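Local coordinates for protein starch synthase I (Hordeum vulgare, PDB 4HLN) that is a starch synthase of the glycosyltransferase group, built as a GT-B fold from two Rossmann-like domains that face each other across a cleft, at residues P166-G171 against P216-P221; E197-H202 against F212-S217; Y413-L418 against G604-H609. One frame throughout, in Å; residues are numbered along the deposited sequence.

Contact 1: residues P166-G171 against P216-P221; sequences PRYLNG and PSYHRP
Pro-166 CB sits over the centre of one face of the Tyr-218 ring, 3.5 Å from its centroid and only 4° off the ring normal, a CH-pi contact in which the two side chains cross at about a right angle. The same CB also lies over the rim of one face of Tyr-168, so a single proline carbon touches both tyrosines. These rings meet obliquely, planes 68° apart and centroids separated by 5.9 Å. At the edge of the Tyr-168 ring, near its plane, lies the backbone Tyr-218 O, 3.5 Å from Tyr-168 CD1. His-219 is covered on both faces: Leu-169 CB stands off-centre over one, 3.9 Å from the ring centroid, and Pro-216 CA over the rim of the other, while Arg-167 O comes in plane to its edge, 3.6 Å from His-219 CD2. Both loops follow neighbouring parallel strands of the Rossmann-like sheet, 160-166 and 208-214; the second makes a 3-10 turn at 216-218, and inverse gamma turns centre on Tyr-168 and His-219. The backbones exchange two CA-H...O contacts, Tyr-168 CA to Tyr-218 O at 3.3 Å and His-219 CA to Leu-169 O at 3.3 Å. With CG opposite its carbonyl carbon (chi1 -63°), Tyr-218 presents its ring to the proline, and its hydroxyl bonds to Arg-238 O on helix 235-252.

Contact 2: residues E197-H202 against F212-S217; sequences EVTFFH and FVDHPS
Phe-201 and Asp-214 meet diagonally on one face of an antiparallel strand pair, Phe-201 CE1 lying 3.7 Å from Asp-214 CB with ring and carboxylate planes 70° apart. Directly across from Asp-214, Thr-199 runs alongside it and points the same way, its OG1 3.5 Å from Asp-214 CB. Asp-214, its CG anti to the backbone N (chi1 -162°), carries its carboxylate past Phe-201 to Arg-167 and His-219. In the hydrogen-bonded pair Phe-201/Phe-212, also on this face, the CB atoms touch at 4.0 Å. The other face is apolar: Val-198 CB packs obliquely on Val-213 CG1 at 3.8 Å, Phe-200 lies beside Val-213, and Ala-245 of helix 235-252 covers all three. Beyond the last bridge, the His-215 ring brings its edge to Glu-197 O, CD2 to O 3.4 Å. The hairpin 195-205/208-214 is held here by two reciprocal pairs of backbone bonds, Thr-199 with Asp-214 and Phe-201 with Phe-212; Phe-212 N to Phe-201 O, at 2.8 Å, is nearly straight (175° at the hydrogen). Asp-214 OD1 takes a salt bridge from Arg-167 and a hydrogen bond from His-219, and Arg-167 also makes a cation-pi contact with Phe-201, so the carboxylate probably offsets the charge of Arg-167 beside that ring.

Contact 3: residues Y413-L418 against G604-H609; sequences YSVDDL and GMTKDH
Met-605 leaves its helix with CG opposite the carbonyl carbon (chi1 -48°), runs on extended, and then bends at its last torsion (chi3 63°), which turns the CE methyl toward the edge of the Tyr-413 ring. There CE lies near the ring plane, 3.9 Å from Tyr-413 CE1, the two side chains crossing at about a right angle. Leu-418 and Met-605 slide past each other in opposite directions, with Leu-418 CD2 3.9 Å from Met-605 SD. Nearer the helix, Val-415 CG2 reaches both Met-605 CB, at 3.7 Å, and Thr-606 CG2, at 3.8 Å. The methionine thus fits among three side chains of one loop, and the joint is wholly apolar. Polar bonds fix the shape of each partner instead: Ser-414 OG accepts from Asp-417 N at 3.3 Å, an ST motif, and Ser-414 N bonds to Asp-417 O at 3.0 Å. At the helix end, His-609 NE2 donates nearly in its ring plane to Gly-604 O, 3.0 Å away, holding the departing chain against the last turn. The Tyr-413 hydroxyl is engaged by Tyr-537 O. The contact sets the loop leading into helix 419-432 against the end of helix 594-606, consistent with the GT-B fold, early and late elements of the second Rossmann-like domain packing side by side.

Contacts 1 and 2 are neighbours, their centres 9 Å apart, and share Pro-216 and Ser-217, where the strand 208-214 gives way to the following loop. Both belong to one flank of the nine-stranded mixed sheet of the first domain: contact 2 joins the antiparallel hairpin strands, while contact 1 ties together the loops that follow strands 160-166 and 208-214. Helix 235-252 packs on both. Contact 3 comes later in the chain and lies on the opposite side of its centre, about 46 Å from contact 1 and 47 Å from contact 2, centre to centre. It belongs to the second domain, so the three sample both halves of the two-domain fold.

Contact 1: residues P166-G171 against P216-P221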
ATOM      1  N   PRO A 166     -11.188 -14.834   5.246  1.00 40.97           N
ATOM      2  CA  PRO A 166     -12.220 -15.793   4.865  1.00 32.62           C
ATOM      3  C   PRO A 166     -11.584 -16.990   4.191  1.00 34.03           C
ATOM      4  O   PRO A 166     -10.549 -16.878   3.541  1.00 38.30           O
ATOM      5  CB  PRO A 166     -13.070 -15.009   3.865  1.00 35.39           C
ATOM      6  CG  PRO A 166     -12.762 -13.544   4.171  1.00 38.64           C
ATOM      7  CD  PRO A 166     -11.323 -13.552   4.532  1.00 42.19           C
ATOM      8  N   ARG A 167     -12.200 -18.145   4.364  1.00 44.62           N
ATOM      9  CA  ARG A 167     -11.811 -19.321   3.607  1.00 47.63           C
ATOM     10  C   ARG A 167     -12.648 -19.307   2.319  1.00 46.51           C
ATOM     11  O   ARG A 167     -13.783 -19.783   2.284  1.00 39.48           O
ATOM     12  CB  ARG A 167     -12.064 -20.570   4.446  1.00 43.00           C
ATOM     13  CG  ARG A 167     -11.580 -21.872   3.866  1.00 40.50           C
ATOM     14  CD  ARG A 167     -11.481 -22.880   4.996  1.00 49.15           C
ATOM     15  NE  ARG A 167     -11.304 -24.256   4.555  1.00 57.66           N
ATOM     16  CZ  ARG A 167     -12.302 -25.119   4.379  1.00 57.97           C
ATOM     17  NH1 ARG A 167     -13.560 -24.750   4.600  1.00 52.46           N
ATOM     18  NH2 ARG A 167     -12.041 -26.357   3.983  1.00 47.60           N
ATOM     19  N   TYR A 168     -12.095 -18.703   1.275  1.00 40.56           N
ATOM     20  CA  TYR A 168     -12.778 -18.632  -0.012  1.00 47.48           C
ATOM     21  C   TYR A 168     -12.688 -19.964  -0.759  1.00 55.72           C
ATOM     22  O   TYR A 168     -11.991 -20.065  -1.754  1.00 46.01           O
ATOM     23  CB  TYR A 168     -12.133 -17.550  -0.861  1.00 34.31           C
ATOM     24  CG  TYR A 168     -12.295 -16.152  -0.317  1.00 42.95           C
ATOM     25  CD1 TYR A 168     -13.530 -15.514  -0.359  1.00 38.88           C
ATOM     26  CD2 TYR A 168     -11.212 -15.454   0.208  1.00 38.11           C
ATOM     27  CE1 TYR A 168     -13.686 -14.225   0.115  1.00 38.59           C
ATOM     28  CE2 TYR A 168     -11.363 -14.155   0.695  1.00 34.31           C
ATOM     29  CZ  TYR A 168     -12.605 -13.546   0.637  1.00 37.60           C
ATOM     30  OH  TYR A 168     -12.787 -12.260   1.099  1.00 42.79           O
ATOM     31  N   LEU A 169     -13.391 -20.985  -0.282  1.00 63.04           N
ATOM     32  CA  LEU A 169     -13.142 -22.346  -0.752  1.00 60.00           C
ATOM     33  C   LEU A 169     -13.727 -22.644  -2.120  1.00 71.67           C
ATOM     34  O   LEU A 169     -14.836 -22.226  -2.471  1.00 78.86           O
ATOM     35  CB  LEU A 169     -13.663 -23.369   0.256  1.00 60.14           C
ATOM     36  CG  LEU A 169     -13.180 -24.811   0.114  1.00 62.84           C
ATOM     37  CD1 LEU A 169     -11.683 -24.911   0.343  1.00 67.13           C
ATOM     38  CD2 LEU A 169     -13.914 -25.706   1.091  1.00 58.98           C
ATOM     39  N   ASN A 170     -12.953 -23.388  -2.889  1.00 76.29           N
ATOM     40  CA  ASN A 170     -13.396 -23.892  -4.168  1.00 70.88           C
ATOM     41  C   ASN A 170     -13.506 -25.413  -4.082  1.00 62.56           C
ATOM     42  O   ASN A 170     -12.667 -26.127  -4.620  1.00 58.21           O
ATOM     43  CB  ASN A 170     -12.389 -23.485  -5.235  1.00 69.90           C
ATOM     44  CG  ASN A 170     -12.800 -23.922  -6.613  1.00 72.68           C
ATOM     45  OD1 ASN A 170     -13.995 -24.035  -6.913  1.00 67.77           O
ATOM     46  ND2 ASN A 170     -11.810 -24.187  -7.466  1.00 67.95           N
ATOM     47  N   GLY A 171     -14.520 -25.901  -3.369  1.00 61.67           N
ATOM     48  CA  GLY A 171     -14.699 -27.326  -3.159  1.00 57.91           C
ATOM     49  C   GLY A 171     -13.848 -27.934  -2.050  1.00 66.84           C
ATOM     50  O   GLY A 171     -12.742 -27.457  -1.775  1.00 66.95           O
ATOM     51  N   PRO A 216     -20.517 -20.763   4.215  1.00 48.94           N
ATOM     52  CA  PRO A 216     -20.925 -21.063   2.829  1.00 46.19           C
ATOM     53  C   PRO A 216     -20.785 -19.875   1.848  1.00 43.79           C
ATOM     54  O   PRO A 216     -20.359 -20.066   0.703  1.00 41.60           O
ATOM     55  CB  PRO A 216     -22.392 -21.465   2.982  1.00 37.15           C
ATOM     56  CG  PRO A 216     -22.496 -21.975   4.421  1.00 32.22           C
ATOM     57  CD  PRO A 216     -21.505 -21.199   5.222  1.00 32.83           C
ATOM     58  N   SER A 217     -21.116 -18.669   2.302  1.00 36.52           N
ATOM     59  CA  SER A 217     -21.087 -17.485   1.443  1.00 43.28           C
ATOM     60  C   SER A 217     -19.690 -17.067   0.974  1.00 48.08           C
ATOM     61  O   SER A 217     -19.552 -16.211   0.089  1.00 49.31           O
ATOM     62  CB  SER A 217     -21.775 -16.296   2.122  1.00 45.61           C
ATOM     63  OG  SER A 217     -20.928 -15.712   3.096  1.00 59.33           O
ATOM     64  N   TYR A 218     -18.650 -17.643   1.563  1.00 44.40           N
ATOM     65  CA  TYR A 218     -17.307 -17.368   1.062  1.00 45.48           C
ATOM     66  C   TYR A 218     -16.922 -18.302  -0.084  1.00 49.42           C
ATOM     67  O   TYR A 218     -15.922 -18.061  -0.745  1.00 52.81           O
ATOM     68  CB  TYR A 218     -16.260 -17.509   2.158  1.00 43.03           C
ATOM     69  CG  TYR A 218     -16.391 -16.552   3.294  1.00 48.09           C
ATOM     70  CD1 TYR A 218     -16.733 -15.229   3.076  1.00 45.52           C
ATOM     71  CD2 TYR A 218     -16.165 -16.974   4.605  1.00 58.37           C
ATOM     72  CE1 TYR A 218     -16.849 -14.347   4.133  1.00 43.22           C
ATOM     73  CE2 TYR A 218     -16.283 -16.103   5.674  1.00 45.80           C
ATOM     74  CZ  TYR A 218     -16.618 -14.792   5.432  1.00 43.52           C
ATOM     75  OH  TYR A 218     -16.739 -13.925   6.486  1.00 40.99           O
ATOM     76  N   HIS A 219     -17.685 -19.379  -0.291  1.00 53.86           N
ATOM     77  CA  HIS A 219     -17.361 -20.369  -1.322  1.00 54.96           C
ATOM     78  C   HIS A 219     -17.940 -19.937  -2.663  1.00 61.48           C
ATOM     79  O   HIS A 219     -19.040 -20.336  -3.038  1.00 57.33           O
ATOM     80  CB  HIS A 219     -17.914 -21.747  -0.961  1.00 56.21           C
ATOM     81  CG  HIS A 219     -17.512 -22.229   0.393  1.00 64.92           C
ATOM     82  ND1 HIS A 219     -18.067 -23.352   0.971  1.00 73.36           N
ATOM     83  CD2 HIS A 219     -16.620 -21.749   1.286  1.00 63.82           C
ATOM     84  CE1 HIS A 219     -17.537 -23.536   2.166  1.00 65.98           C
ATOM     85  NE2 HIS A 219     -16.651 -22.579   2.379  1.00 62.35           N
ATOM     86  N   ARG A 220     -17.202 -19.103  -3.378  1.00 73.96           N
ATOM     87  CA  ARG A 220     -17.711 -18.512  -4.603  1.00 90.22           C
ATOM     88  C   ARG A 220     -16.533 -18.145  -5.485  1.00106.56           C
ATOM     89  O   ARG A 220     -15.540 -17.576  -5.010  1.00100.37           O
ATOM     90  CB  ARG A 220     -18.604 -17.279  -4.320  1.00 77.20           C
ATOM     91  CG  ARG A 220     -19.719 -17.534  -3.297  1.00 75.44           C
ATOM     92  CD  ARG A 220     -21.033 -16.863  -3.636  1.00 67.85           C
ATOM     93  NE  ARG A 220     -21.113 -15.488  -3.148  1.00 74.49           N
ATOM     94  CZ  ARG A 220     -21.897 -15.070  -2.149  1.00 70.36           C
ATOM     95  NH1 ARG A 220     -22.700 -15.910  -1.487  1.00 57.85           N
ATOM     96  NH2 ARG A 220     -21.883 -13.788  -1.809  1.00 63.67           N
ATOM     97  N   PRO A 221     -16.639 -18.498  -6.772  1.00111.58           N
ATOM     98  CA  PRO A 221     -15.650 -18.193  -7.810  1.00105.67           C
ATOM     99  C   PRO A 221     -15.625 -16.702  -8.138  1.00 89.38           C
ATOM    100  O   PRO A 221     -14.620 -16.045  -7.861  1.00 81.51           O
ATOM    101  CB  PRO A 221     -16.152 -18.998  -9.009  1.00111.92           C
ATOM    102  CG  PRO A 221     -17.627 -19.163  -8.764  1.00110.53           C
ATOM    103  CD  PRO A 221     -17.781 -19.276  -7.289  1.00107.74           C
TER

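Contact 2: residues E197-H202 against F212-S217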
ATOM      1  N   GLU A 197     -23.454 -19.399  11.919  1.00 40.97           N
ATOM      2  CA  GLU A 197     -22.279 -20.063  12.444  1.00 43.66           C
ATOM      3  C   GLU A 197     -21.131 -19.992  11.471  1.00 46.66           C
ATOM      4  O   GLU A 197     -21.315 -20.204  10.270  1.00 45.97           O
ATOM      5  CB  GLU A 197     -22.577 -21.520  12.743  1.00 42.58           C
ATOM      6  CG  GLU A 197     -21.367 -22.274  13.226  1.00 62.66           C
ATOM      7  CD  GLU A 197     -21.686 -23.715  13.540  1.00 73.90           C
ATOM      8  OE1 GLU A 197     -22.719 -23.955  14.210  1.00 73.97           O
ATOM      9  OE2 GLU A 197     -20.914 -24.599  13.103  1.00 73.33           O
ATOM     10  N   VAL A 198     -19.952 -19.690  12.002  1.00 41.59           N
ATOM     11  CA  VAL A 198     -18.708 -19.809  11.263  1.00 34.38           C
ATOM     12  C   VAL A 198     -17.814 -20.823  11.985  1.00 45.44           C
ATOM     13  O   VAL A 198     -18.005 -21.095  13.177  1.00 46.57           O
ATOM     14  CB  VAL A 198     -17.983 -18.445  11.139  1.00 40.78           C
ATOM     15  CG1 VAL A 198     -18.893 -17.419  10.469  1.00 43.27           C
ATOM     16  CG2 VAL A 198     -17.575 -17.938  12.505  1.00 42.53           C
ATOM     17  N   THR A 199     -16.855 -21.398  11.262  1.00 40.58           N
ATOM     18  CA  THR A 199     -15.890 -22.296  11.879  1.00 48.36           C
ATOM     19  C   THR A 199     -14.484 -21.821  11.534  1.00 50.25           C
ATOM     20  O   THR A 199     -14.307 -20.982  10.661  1.00 53.01           O
ATOM     21  CB  THR A 199     -16.090 -23.761  11.449  1.00 48.82           C
ATOM     22  OG1 THR A 199     -15.924 -23.865  10.033  1.00 55.65           O
ATOM     23  CG2 THR A 199     -17.488 -24.251  11.830  1.00 36.25           C
ATOM     24  N   PHE A 200     -13.486 -22.339  12.233  1.00 44.11           N
ATOM     25  CA  PHE A 200     -12.135 -21.851  12.045  1.00 41.26           C
ATOM     26  C   PHE A 200     -11.227 -22.954  11.559  1.00 44.03           C
ATOM     27  O   PHE A 200     -11.192 -24.048  12.135  1.00 42.38           O
ATOM     28  CB  PHE A 200     -11.575 -21.289  13.353  1.00 42.52           C
ATOM     29  CG  PHE A 200     -12.327 -20.109  13.883  1.00 43.49           C
ATOM     30  CD1 PHE A 200     -11.864 -18.817  13.663  1.00 40.21           C
ATOM     31  CD2 PHE A 200     -13.488 -20.285  14.620  1.00 49.18           C
ATOM     32  CE1 PHE A 200     -12.546 -17.721  14.161  1.00 43.57           C
ATOM     33  CE2 PHE A 200     -14.184 -19.188  15.123  1.00 57.57           C
ATOM     34  CZ  PHE A 200     -13.710 -17.906  14.892  1.00 54.30           C
ATOM     35  N   PHE A 201     -10.488 -22.645  10.499  1.00 45.85           N
ATOM     36  CA  PHE A 201      -9.449 -23.517   9.984  1.00 45.37           C
ATOM     37  C   PHE A 201      -8.135 -22.812  10.219  1.00 45.50           C
ATOM     38  O   PHE A 201      -8.110 -21.594  10.359  1.00 48.15           O
ATOM     39  CB  PHE A 201      -9.685 -23.819   8.504  1.00 35.06           C
ATOM     40  CG  PHE A 201     -10.870 -24.704   8.270  1.00 39.64           C
ATOM     41  CD1 PHE A 201     -12.155 -24.247   8.538  1.00 36.58           C
ATOM     42  CD2 PHE A 201     -10.704 -26.007   7.822  1.00 38.31           C
ATOM     43  CE1 PHE A 201     -13.265 -25.070   8.348  1.00 40.34           C
ATOM     44  CE2 PHE A 201     -11.802 -26.845   7.632  1.00 35.45           C
ATOM     45  CZ  PHE A 201     -13.090 -26.374   7.900  1.00 41.39           C
ATOM     46  N   HIS A 202      -7.046 -23.561  10.304  1.00 43.51           N
ATOM     47  CA  HIS A 202      -5.791 -22.936  10.695  1.00 43.90           C
ATOM     48  C   HIS A 202      -4.570 -23.567  10.073  1.00 41.12           C
ATOM     49  O   HIS A 202      -4.492 -24.770   9.917  1.00 43.26           O
ATOM     50  CB  HIS A 202      -5.626 -22.928  12.224  1.00 42.31           C
ATOM     51  CG  HIS A 202      -4.225 -22.648  12.668  1.00 49.67           C
ATOM     52  ND1 HIS A 202      -3.405 -23.618  13.203  1.00 42.96           N
ATOM     53  CD2 HIS A 202      -3.481 -21.515  12.614  1.00 60.24           C
ATOM     54  CE1 HIS A 202      -2.222 -23.091  13.474  1.00 41.74           C
ATOM     55  NE2 HIS A 202      -2.242 -21.818  13.128  1.00 55.99           N
ATOM     56  N   PHE A 212      -8.499 -19.158   9.138  1.00 50.27           N
ATOM     57  CA  PHE A 212      -9.491 -19.020   8.089  1.00 44.78           C
ATOM     58  C   PHE A 212     -10.870 -19.164   8.639  1.00 40.11           C
ATOM     59  O   PHE A 212     -11.167 -20.119   9.354  1.00 47.36           O
ATOM     60  CB  PHE A 212      -9.266 -20.079   7.037  1.00 34.63           C
ATOM     61  CG  PHE A 212      -7.977 -19.936   6.364  1.00 39.87           C
ATOM     62  CD1 PHE A 212      -7.825 -19.010   5.337  1.00 42.44           C
ATOM     63  CD2 PHE A 212      -6.885 -20.686   6.774  1.00 40.78           C
ATOM     64  CE1 PHE A 212      -6.599 -18.858   4.701  1.00 41.92           C
ATOM     65  CE2 PHE A 212      -5.653 -20.541   6.146  1.00 40.77           C
ATOM     66  CZ  PHE A 212      -5.506 -19.623   5.112  1.00 32.47           C
ATOM     67  N   VAL A 213     -11.712 -18.202   8.298  1.00 36.17           N
ATOM     68  CA  VAL A 213     -13.081 -18.183   8.775  1.00 38.96           C
ATOM     69  C   VAL A 213     -13.964 -18.820   7.714  1.00 42.39           C
ATOM     70  O   VAL A 213     -13.982 -18.371   6.570  1.00 39.79           O
ATOM     71  CB  VAL A 213     -13.513 -16.759   9.091  1.00 33.30           C
ATOM     72  CG1 VAL A 213     -14.963 -16.719   9.561  1.00 32.58           C
ATOM     73  CG2 VAL A 213     -12.596 -16.203  10.161  1.00 33.50           C
ATOM     74  N   ASP A 214     -14.670 -19.886   8.088  1.00 40.49           N
ATOM     75  CA  ASP A 214     -15.471 -20.627   7.124  1.00 47.53           C
ATOM     76  C   ASP A 214     -16.985 -20.422   7.238  1.00 49.26           C
ATOM     77  O   ASP A 214     -17.594 -20.619   8.304  1.00 43.54           O
ATOM     78  CB  ASP A 214     -15.145 -22.119   7.152  1.00 54.45           C
ATOM     79  CG  ASP A 214     -15.620 -22.840   5.891  1.00 72.91           C
ATOM     80  OD1 ASP A 214     -15.174 -22.452   4.784  1.00 77.36           O
ATOM     81  OD2 ASP A 214     -16.447 -23.777   6.003  1.00 73.11           O
ATOM     82  N   HIS A 215     -17.571 -20.037   6.108  1.00 35.57           N
ATOM     83  CA  HIS A 215     -19.013 -19.913   5.955  1.00 33.87           C
ATOM     84  C   HIS A 215     -19.340 -20.188   4.481  1.00 45.72           C
ATOM     85  O   HIS A 215     -18.534 -19.905   3.588  1.00 46.05           O
ATOM     86  CB  HIS A 215     -19.476 -18.510   6.375  1.00 32.41           C
ATOM     87  CG  HIS A 215     -20.961 -18.347   6.391  1.00 46.86           C
ATOM     88  ND1 HIS A 215     -21.697 -18.107   5.247  1.00 53.30           N
ATOM     89  CD2 HIS A 215     -21.855 -18.407   7.409  1.00 42.19           C
ATOM     90  CE1 HIS A 215     -22.977 -18.028   5.563  1.00 56.61           C
ATOM     91  NE2 HIS A 215     -23.101 -18.200   6.869  1.00 46.43           N
ATOM     92  N   PRO A 216     -20.517 -20.763   4.215  1.00 48.94           N
ATOM     93  CA  PRO A 216     -20.925 -21.063   2.829  1.00 46.19           C
ATOM     94  C   PRO A 216     -20.785 -19.875   1.848  1.00 43.79           C
ATOM     95  O   PRO A 216     -20.359 -20.066   0.703  1.00 41.60           O
ATOM     96  CB  PRO A 216     -22.392 -21.465   2.982  1.00 37.15           C
ATOM     97  CG  PRO A 216     -22.496 -21.975   4.421  1.00 32.22           C
ATOM     98  CD  PRO A 216     -21.505 -21.199   5.222  1.00 32.83           C
ATOM     99  N   SER A 217     -21.116 -18.669   2.302  1.00 36.52           N
ATOM    100  CA  SER A 217     -21.087 -17.485   1.443  1.00 43.28           C
ATOM    101  C   SER A 217     -19.690 -17.067   0.974  1.00 48.08           C
ATOM    102  O   SER A 217     -19.552 -16.211   0.089  1.00 49.31           O
ATOM    103  CB  SER A 217     -21.775 -16.296   2.122  1.00 45.61           C
ATOM    104  OG  SER A 217     -20.928 -15.712   3.096  1.00 59.33           O
TER

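Contact 3: residues Y413-L418 against G604-H609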
ATOM      1  N   TYR A 413      27.611  -2.362  -9.260  1.00 50.04           N
ATOM      2  CA  TYR A 413      28.089  -1.157  -8.611  1.00 56.91           C
ATOM      3  C   TYR A 413      27.524  -1.028  -7.196  1.00 57.64           C
ATOM      4  O   TYR A 413      26.624  -1.771  -6.797  1.00 49.73           O
ATOM      5  CB  TYR A 413      27.753   0.078  -9.457  1.00 53.88           C
ATOM      6  CG  TYR A 413      26.271   0.364  -9.644  1.00 50.69           C
ATOM      7  CD1 TYR A 413      25.573   1.156  -8.743  1.00 52.30           C
ATOM      8  CD2 TYR A 413      25.582  -0.128 -10.739  1.00 53.59           C
ATOM      9  CE1 TYR A 413      24.229   1.434  -8.923  1.00 54.01           C
ATOM     10  CE2 TYR A 413      24.244   0.148 -10.934  1.00 48.87           C
ATOM     11  CZ  TYR A 413      23.566   0.925 -10.025  1.00 55.58           C
ATOM     12  OH  TYR A 413      22.222   1.183 -10.224  1.00 50.02           O
ATOM     13  N   SER A 414      28.059  -0.079  -6.440  1.00 57.77           N
ATOM     14  CA  SER A 414      27.637   0.114  -5.065  1.00 65.28           C
ATOM     15  C   SER A 414      27.707   1.594  -4.744  1.00 70.20           C
ATOM     16  O   SER A 414      28.104   2.398  -5.589  1.00 68.84           O
ATOM     17  CB  SER A 414      28.543  -0.673  -4.116  1.00 57.91           C
ATOM     18  OG  SER A 414      29.876  -0.187  -4.178  1.00 62.21           O
ATOM     19  N   VAL A 415      27.319   1.953  -3.524  1.00 65.94           N
ATOM     20  CA  VAL A 415      27.370   3.343  -3.111  1.00 64.31           C
ATOM     21  C   VAL A 415      28.825   3.830  -3.101  1.00 73.82           C
ATOM     22  O   VAL A 415      29.103   5.017  -3.268  1.00 81.98           O
ATOM     23  CB  VAL A 415      26.700   3.538  -1.737  1.00 66.37           C
ATOM     24  CG1 VAL A 415      27.747   3.696  -0.644  1.00 68.28           C
ATOM     25  CG2 VAL A 415      25.777   4.742  -1.768  1.00 65.95           C
ATOM     26  N   ASP A 416      29.754   2.896  -2.936  1.00 78.76           N
ATOM     27  CA  ASP A 416      31.169   3.237  -2.843  1.00 85.82           C
ATOM     28  C   ASP A 416      31.815   3.326  -4.219  1.00 89.29           C
ATOM     29  O   ASP A 416      32.819   4.009  -4.397  1.00 92.00           O
ATOM     30  CB  ASP A 416      31.903   2.205  -1.986  1.00 96.95           C
ATOM     31  CG  ASP A 416      31.198   1.940  -0.662  1.00112.45           C
ATOM     32  OD1 ASP A 416      31.376   2.752   0.276  1.00119.76           O
ATOM     33  OD2 ASP A 416      30.466   0.925  -0.559  1.00107.94           O
ATOM     34  N   ASP A 417      31.237   2.624  -5.187  1.00 88.94           N
ATOM     35  CA  ASP A 417      31.759   2.623  -6.546  1.00 83.00           C
ATOM     36  C   ASP A 417      30.639   2.683  -7.578  1.00 78.98           C
ATOM     37  O   ASP A 417      30.014   1.668  -7.903  1.00 77.08           O
ATOM     38  CB  ASP A 417      32.618   1.389  -6.791  1.00 84.97           C
ATOM     39  CG  ASP A 417      33.237   1.385  -8.174  1.00 98.84           C
ATOM     40  OD1 ASP A 417      33.491   0.280  -8.705  1.00107.71           O
ATOM     41  OD2 ASP A 417      33.461   2.487  -8.732  1.00 94.59           O
ATOM     42  N   LEU A 418      30.400   3.877  -8.104  1.00 65.65           N
ATOM     43  CA  LEU A 418      29.296   4.085  -9.029  1.00 61.34           C
ATOM     44  C   LEU A 418      29.674   3.910 -10.508  1.00 68.91           C
ATOM     45  O   LEU A 418      28.834   4.085 -11.397  1.00 73.56           O
ATOM     46  CB  LEU A 418      28.698   5.467  -8.797  1.00 62.11           C
ATOM     47  CG  LEU A 418      28.063   5.671  -7.421  1.00 78.03           C
ATOM     48  CD1 LEU A 418      27.465   7.057  -7.324  1.00 79.23           C
ATOM     49  CD2 LEU A 418      27.000   4.615  -7.149  1.00 81.06           C
ATOM     50  N   GLY A 604      19.743   7.928  -1.577  1.00 65.67           N
ATOM     51  CA  GLY A 604      18.765   6.907  -1.915  1.00 54.67           C
ATOM     52  C   GLY A 604      19.271   5.508  -1.629  1.00 59.44           C
ATOM     53  O   GLY A 604      18.571   4.672  -1.042  1.00 57.52           O
ATOM     54  N   MET A 605      20.510   5.254  -2.033  1.00 55.56           N
ATOM     55  CA  MET A 605      21.079   3.919  -1.946  1.00 54.52           C
ATOM     56  C   MET A 605      21.400   3.495  -0.519  1.00 63.58           C
ATOM     57  O   MET A 605      21.337   2.306  -0.188  1.00 65.61           O
ATOM     58  CB  MET A 605      22.325   3.839  -2.812  1.00 49.72           C
ATOM     59  CG  MET A 605      22.090   4.400  -4.204  1.00 57.66           C
ATOM     60  SD  MET A 605      23.591   4.465  -5.190  1.00 72.49           S
ATOM     61  CE  MET A 605      23.965   2.723  -5.265  1.00 23.90           C
ATOM     62  N   THR A 606      21.744   4.462   0.326  1.00 62.12           N
ATOM     63  CA  THR A 606      22.075   4.139   1.707  1.00 66.66           C
ATOM     64  C   THR A 606      20.835   3.939   2.583  1.00 65.01           C
ATOM     65  O   THR A 606      20.937   3.299   3.619  1.00 62.58           O
ATOM     66  CB  THR A 606      23.039   5.160   2.347  1.00 65.42           C
ATOM     67  OG1 THR A 606      22.578   6.484   2.075  1.00 72.31           O
ATOM     68  CG2 THR A 606      24.445   5.002   1.784  1.00 53.85           C
ATOM     69  N   LYS A 607      19.677   4.463   2.157  1.00 62.44           N
ATOM     70  CA  LYS A 607      18.405   4.233   2.862  1.00 52.78           C
ATOM     71  C   LYS A 607      18.078   2.745   3.001  1.00 63.12           C
ATOM     72  O   LYS A 607      18.402   1.940   2.121  1.00 69.39           O
ATOM     73  CB  LYS A 607      17.227   4.947   2.179  1.00 48.40           C
ATOM     74  CG  LYS A 607      17.003   6.402   2.612  1.00 59.64           C
ATOM     75  CD  LYS A 607      15.529   6.696   3.001  1.00 64.52           C
ATOM     76  CE  LYS A 607      15.035   5.812   4.183  1.00111.79           C
ATOM     77  NZ  LYS A 607      15.798   5.929   5.483  1.00102.30           N
ATOM     78  N   ASP A 608      17.440   2.386   4.113  1.00 68.08           N
ATOM     79  CA  ASP A 608      17.006   1.011   4.338  1.00 64.13           C
ATOM     80  C   ASP A 608      15.597   0.839   3.779  1.00 61.94           C
ATOM     81  O   ASP A 608      14.659   1.493   4.235  1.00 58.63           O
ATOM     82  CB  ASP A 608      17.031   0.669   5.832  1.00 60.72           C
ATOM     83  CG  ASP A 608      16.730  -0.807   6.108  1.00 70.13           C
ATOM     84  OD1 ASP A 608      16.960  -1.263   7.246  1.00 79.22           O
ATOM     85  OD2 ASP A 608      16.261  -1.516   5.196  1.00 69.95           O
ATOM     86  N   HIS A 609      15.461  -0.031   2.784  1.00 52.73           N
ATOM     87  CA  HIS A 609      14.181  -0.249   2.128  1.00 55.99           C
ATOM     88  C   HIS A 609      13.684  -1.662   2.385  1.00 51.88           C
ATOM     89  O   HIS A 609      12.849  -2.185   1.643  1.00 56.70           O
ATOM     90  CB  HIS A 609      14.305  -0.049   0.615  1.00 65.74           C
ATOM     91  CG  HIS A 609      14.906   1.262   0.216  1.00 69.69           C
ATOM     92  ND1 HIS A 609      14.266   2.469   0.418  1.00 74.30           N
ATOM     93  CD2 HIS A 609      16.081   1.552  -0.396  1.00 60.79           C
ATOM     94  CE1 HIS A 609      15.031   3.445  -0.039  1.00 77.46           C
ATOM     95  NE2 HIS A 609      16.138   2.916  -0.537  1.00 66.21           N
TER